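Local coordinates for protein ribose-phosphate pyrophosphokinase (PDB 4TWB) that catalyses the transfer of the pyrophosphoryl group of ATP to the 1-hydroxyl of ribose 5-phosphate, making phosphoribosyl pyrophosphate with magnesium as cofactor, at residues V25-K30 and I39-S44; D158-A163 and I205-K210. All blocks are in the same frame, centred on the assembly; numbering follows the deposited sequence.

Contact 1 of 2, residues V25-K30 and I39-S44; sequences VKVENK and IRVPSS
Glu28 and Arg40 face each other as the antiparallel hydrogen-bonded pair of a beta hairpin, strands 24-31 and 37-40. Glu28 N gives its hydrogen to Arg40 O at 2.9 Å, and Arg40 N returns one to Glu28 O. The tighter part is the side of Asn29 and Ile39, where Ile39 CD1 reaches Asn29 CB at 3.9 Å; next to it Val27 CG2 meets Val41 CG2 at 4.2 Å. Branched aliphatic residues suit this part, where Ile39 and Val41 also rest on helix 60-76. Pro42 cannot continue the pairing, having no N-H, and lays CD against Val25 CG1 at 3.9 Å.

On the other face Glu28 is exposed to solvent and its ionic contact is loose, while Arg40 is partly covered by the second subunit. Both side chains leave with CG anti to the backbone N (chi1 -173° and -165°) and run extended, crossing at a slant. Their carboxylate and guanidinium planes stand 40° apart, and Glu28 OE1 is 3.8 Å from Arg40 NH1, a long salt bridge. The guanidinium thus has an acid from each subunit as partner, the stronger being Asp100 of the second subunit, and its charge probably serves the dimer interface more than the hairpin.

Contact 2 of 2, residues D158-A163 and I205-K210; sequences DPFILA and INLKGK
Asp158, just before strand 159-163, and Phe160 within it meet Lys210 and Leu207 of the turn that leads into the neighbouring strand 211-216, in the parallel sheet of the phosphoribosyltransferase-type domain. Asp158 comes first, at the exposed end. Its carboxylate and the chain of Lys210 cross at about a right angle, with Asp158 OD1 3.6 Å from Lys210 NZ and Asp158 OD2 nearly as near. This is a salt bridge without a hydrogen bond, and a long flexible lysine suits it because its methylenes can pack against Phe160 while the ammonium reaches the exposed Asp158. Lys210 bends at its last torsion (chi4 -57°), which turns the amine back toward the acid.

Phe160 follows and carries the apolar part. With CG anti to the backbone N (chi1 -176°), its ring extends to the turn, and Leu207 CB sits over one face, 3.8 Å from the ring centroid and 8° off the normal, a CH-pi contact. Leu207 CD2 adds a contact to Phe160 CE2 at 4.1 Å. Nearer the backbone, Phe160 CB meets Lys210 CB at 4.0 Å. Pro182 and Ser184 also touch the phenylalanine, while Leu207 leans on Val212 and Leu235, so large apolar side chains suit both positions. Replacing Phe160 by an alanine would probably leave Leu207 CB without its aromatic partner and open a gap between strand and turn.

The segment 205-210 has no regular secondary structure, but Leu207 to Lys210 form a type II beta turn. Gly209 fits its third position, which has a positive phi that glycine adopts readily. The turn is closed by Lys210 N, which donates to Leu207 O at 2.8 Å.

Contacts 1 and 2 lie on opposite sides of the chain's centre, their own centres 48 Å apart and their nearest atoms about 33 Å apart, so neither touches the other. They follow in series along the chain, one in the N-terminal domain and one in the phosphoribosyltransferase domain, both assigned to PRTase-like families. Their relation to the ligands differs. Contact 1 is near the nucleotide: the side chain of Arg40 is about 9 Å from a bound AMP, and that of Ile39 about 9 Å from that of Glu36, an ATP-binding residue. Contact 2 is away from the known sites and, unlike contact 1, is untouched by the other subunit.

Contact 1 of 2, residues V25-K30 and I39-S44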
# COMPACT_ATOMS: atom_id res chain seq x y z
N VAL A 25 -8.15 -19.95 11.45
CA VAL A 25 -9.13 -18.88 11.37
C VAL A 25 -8.80 -17.94 10.21
O VAL A 25 -7.73 -17.33 10.19
CB VAL A 25 -9.15 -18.07 12.67
CG1 VAL A 25 -9.88 -16.76 12.47
CG2 VAL A 25 -9.77 -18.90 13.78
N LYS A 26 -9.70 -17.84 9.24
CA LYS A 26 -9.47 -16.97 8.07
C LYS A 26 -9.99 -15.54 8.24
O LYS A 26 -11.15 -15.32 8.63
CB LYS A 26 -10.06 -17.60 6.80
CG LYS A 26 -9.27 -18.79 6.28
CD LYS A 26 -9.11 -18.71 4.77
CE LYS A 26 -8.05 -19.69 4.27
NZ LYS A 26 -7.48 -19.32 2.93
N VAL A 27 -9.13 -14.57 7.95
CA VAL A 27 -9.50 -13.15 7.97
C VAL A 27 -10.50 -12.80 6.85
O VAL A 27 -10.30 -13.14 5.69
CB VAL A 27 -8.26 -12.23 7.83
CG1 VAL A 27 -8.64 -10.89 7.26
CG2 VAL A 27 -7.58 -12.06 9.16
N GLU A 28 -11.58 -12.13 7.23
CA GLU A 28 -12.54 -11.64 6.25
C GLU A 28 -11.95 -10.40 5.59
O GLU A 28 -11.50 -9.46 6.27
CB GLU A 28 -13.88 -11.32 6.92
CG GLU A 28 -15.01 -10.97 5.97
CD GLU A 28 -16.30 -10.56 6.69
OE1 GLU A 28 -16.39 -10.74 7.93
OE2 GLU A 28 -17.21 -10.04 6.01
N ASN A 29 -11.94 -10.38 4.26
CA ASN A 29 -11.33 -9.25 3.58
C ASN A 29 -11.96 -8.98 2.22
O ASN A 29 -12.16 -9.90 1.43
CB ASN A 29 -9.82 -9.45 3.47
CG ASN A 29 -9.40 -10.00 2.12
OD1 ASN A 29 -9.31 -11.22 1.93
ND2 ASN A 29 -9.14 -9.09 1.17
N LYS A 30 -12.30 -7.72 1.97
CA LYS A 30 -12.85 -7.31 0.68
C LYS A 30 -12.30 -5.95 0.27
O LYS A 30 -11.64 -5.28 1.07
CB LYS A 30 -14.39 -7.26 0.70
CG LYS A 30 -14.99 -6.60 1.94
CD LYS A 30 -16.45 -6.16 1.71
CE LYS A 30 -17.01 -5.39 2.92
NZ LYS A 30 -18.16 -4.51 2.59
N ILE A 39 -11.04 -5.15 6.43
CA ILE A 39 -10.36 -6.18 7.22
C ILE A 39 -11.13 -6.50 8.50
O ILE A 39 -11.37 -5.62 9.32
CB ILE A 39 -8.94 -5.70 7.61
CG1 ILE A 39 -8.05 -5.61 6.36
CG2 ILE A 39 -8.33 -6.62 8.66
CD1 ILE A 39 -7.82 -6.93 5.68
N ARG A 40 -11.50 -7.77 8.66
CA ARG A 40 -12.17 -8.22 9.88
C ARG A 40 -11.62 -9.57 10.40
O ARG A 40 -11.53 -10.54 9.65
CB ARG A 40 -13.67 -8.34 9.66
CG ARG A 40 -14.46 -8.46 10.95
CD ARG A 40 -15.83 -9.04 10.70
NE ARG A 40 -16.53 -9.29 11.96
CZ ARG A 40 -17.80 -9.67 12.06
NH1 ARG A 40 -18.52 -9.86 10.96
NH2 ARG A 40 -18.35 -9.86 13.25
N VAL A 41 -11.29 -9.63 11.68
CA VAL A 41 -10.77 -10.85 12.30
C VAL A 41 -11.87 -11.59 13.07
O VAL A 41 -12.18 -11.24 14.21
CB VAL A 41 -9.64 -10.53 13.28
CG1 VAL A 41 -9.14 -11.81 13.94
CG2 VAL A 41 -8.50 -9.81 12.56
N PRO A 42 -12.42 -12.66 12.45
CA PRO A 42 -13.78 -13.17 12.71
C PRO A 42 -13.98 -14.02 13.96
O PRO A 42 -15.10 -14.49 14.17
CB PRO A 42 -14.08 -14.02 11.46
CG PRO A 42 -12.84 -13.93 10.57
CD PRO A 42 -11.71 -13.50 11.47
N SER A 43 -12.94 -14.22 14.76
CA SER A 43 -13.11 -15.05 15.96
C SER A 43 -12.80 -14.31 17.24
O SER A 43 -12.52 -13.10 17.24
CB SER A 43 -12.23 -16.32 15.89
OG SER A 43 -12.98 -17.47 15.50
N SER A 44 -12.88 -15.05 18.34
CA SER A 44 -12.31 -14.61 19.60
C SER A 44 -10.86 -15.07 19.59
O SER A 44 -10.49 -16.04 18.92
CB SER A 44 -13.06 -15.20 20.79
OG SER A 44 -12.48 -14.79 22.02

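Contact 2 of 2, residues D158-A163 and I205-K210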
# COMPACT_ATOMS: atom_id res chain seq x y z
N ASP A 158 21.76 -36.14 -13.10
CA ASP A 158 23.11 -35.57 -13.20
C ASP A 158 23.10 -34.03 -13.13
O ASP A 158 23.33 -33.35 -14.12
CB ASP A 158 23.82 -36.06 -14.48
CG ASP A 158 25.31 -35.77 -14.48
OD1 ASP A 158 25.88 -35.60 -15.59
OD2 ASP A 158 25.91 -35.71 -13.39
N PRO A 159 22.83 -33.49 -11.93
CA PRO A 159 22.72 -32.05 -11.73
C PRO A 159 24.05 -31.36 -11.50
O PRO A 159 24.88 -31.84 -10.74
CB PRO A 159 21.89 -31.94 -10.45
CG PRO A 159 21.56 -33.36 -10.04
CD PRO A 159 22.56 -34.22 -10.68
N PHE A 160 24.26 -30.24 -12.16
CA PHE A 160 25.30 -29.31 -11.77
C PHE A 160 24.60 -28.03 -11.27
O PHE A 160 23.69 -27.51 -11.91
CB PHE A 160 26.23 -29.00 -12.94
CG PHE A 160 27.38 -28.11 -12.58
CD1 PHE A 160 28.62 -28.64 -12.30
CD2 PHE A 160 27.22 -26.74 -12.52
CE1 PHE A 160 29.68 -27.83 -11.97
CE2 PHE A 160 28.26 -25.92 -12.18
CZ PHE A 160 29.50 -26.47 -11.90
N ILE A 161 25.02 -27.52 -10.13
CA ILE A 161 24.34 -26.38 -9.55
C ILE A 161 25.13 -25.09 -9.68
O ILE A 161 26.21 -24.94 -9.11
CB ILE A 161 23.93 -26.66 -8.10
CG1 ILE A 161 22.69 -27.55 -8.12
CG2 ILE A 161 23.65 -25.37 -7.36
CD1 ILE A 161 22.58 -28.44 -6.93
N LEU A 162 24.57 -24.16 -10.45
CA LEU A 162 25.27 -22.93 -10.85
C LEU A 162 24.62 -21.71 -10.22
O LEU A 162 23.42 -21.49 -10.38
CB LEU A 162 25.22 -22.79 -12.37
CG LEU A 162 26.36 -22.08 -13.10
CD1 LEU A 162 25.78 -21.33 -14.28
CD2 LEU A 162 27.10 -21.14 -12.19
N ALA A 163 25.43 -20.92 -9.51
CA ALA A 163 24.97 -19.67 -8.90
C ALA A 163 25.36 -18.48 -9.77
O ALA A 163 26.52 -18.33 -10.13
CB ALA A 163 25.58 -19.53 -7.51
N ILE A 205 33.34 -25.56 -13.67
CA ILE A 205 33.43 -25.25 -15.10
C ILE A 205 33.35 -26.51 -15.99
O ILE A 205 33.03 -26.43 -17.18
CB ILE A 205 34.66 -24.36 -15.43
CG1 ILE A 205 34.27 -22.88 -15.34
CG2 ILE A 205 35.22 -24.66 -16.81
CD1 ILE A 205 33.24 -22.57 -14.26
N ASN A 206 33.60 -27.66 -15.38
CA ASN A 206 33.37 -28.94 -16.02
C ASN A 206 31.89 -29.26 -15.94
O ASN A 206 31.49 -30.39 -15.66
CB ASN A 206 34.20 -30.04 -15.35
CG ASN A 206 34.38 -31.27 -16.23
OD1 ASN A 206 33.56 -31.56 -17.11
ND2 ASN A 206 35.46 -32.01 -15.99
N LEU A 207 31.07 -28.24 -16.17
CA LEU A 207 29.63 -28.43 -16.30
C LEU A 207 29.37 -28.97 -17.69
O LEU A 207 28.24 -29.30 -18.04
CB LEU A 207 28.88 -27.12 -16.03
CG LEU A 207 29.20 -25.88 -16.86
CD1 LEU A 207 28.37 -25.86 -18.15
CD2 LEU A 207 28.92 -24.65 -16.04
N LYS A 208 30.44 -29.05 -18.47
CA LYS A 208 30.45 -29.72 -19.76
C LYS A 208 29.59 -30.98 -19.72
O LYS A 208 29.85 -31.89 -18.94
CB LYS A 208 31.90 -30.06 -20.13
CG LYS A 208 32.14 -30.50 -21.57
CD LYS A 208 32.49 -29.32 -22.47
CE LYS A 208 32.68 -29.77 -23.91
NZ LYS A 208 32.84 -28.62 -24.84
N GLY A 209 28.54 -31.00 -20.54
CA GLY A 209 27.69 -32.17 -20.68
C GLY A 209 26.72 -32.46 -19.56
O GLY A 209 25.99 -33.45 -19.60
N LYS A 210 26.69 -31.58 -18.55
CA LYS A 210 25.83 -31.78 -17.38
C LYS A 210 24.50 -31.01 -17.46
O LYS A 210 24.37 -30.05 -18.21
CB LYS A 210 26.58 -31.41 -16.09
CG LYS A 210 27.80 -32.26 -15.84
CD LYS A 210 28.12 -32.35 -14.36
CE LYS A 210 29.36 -33.22 -14.10
NZ LYS A 210 29.21 -34.60 -14.66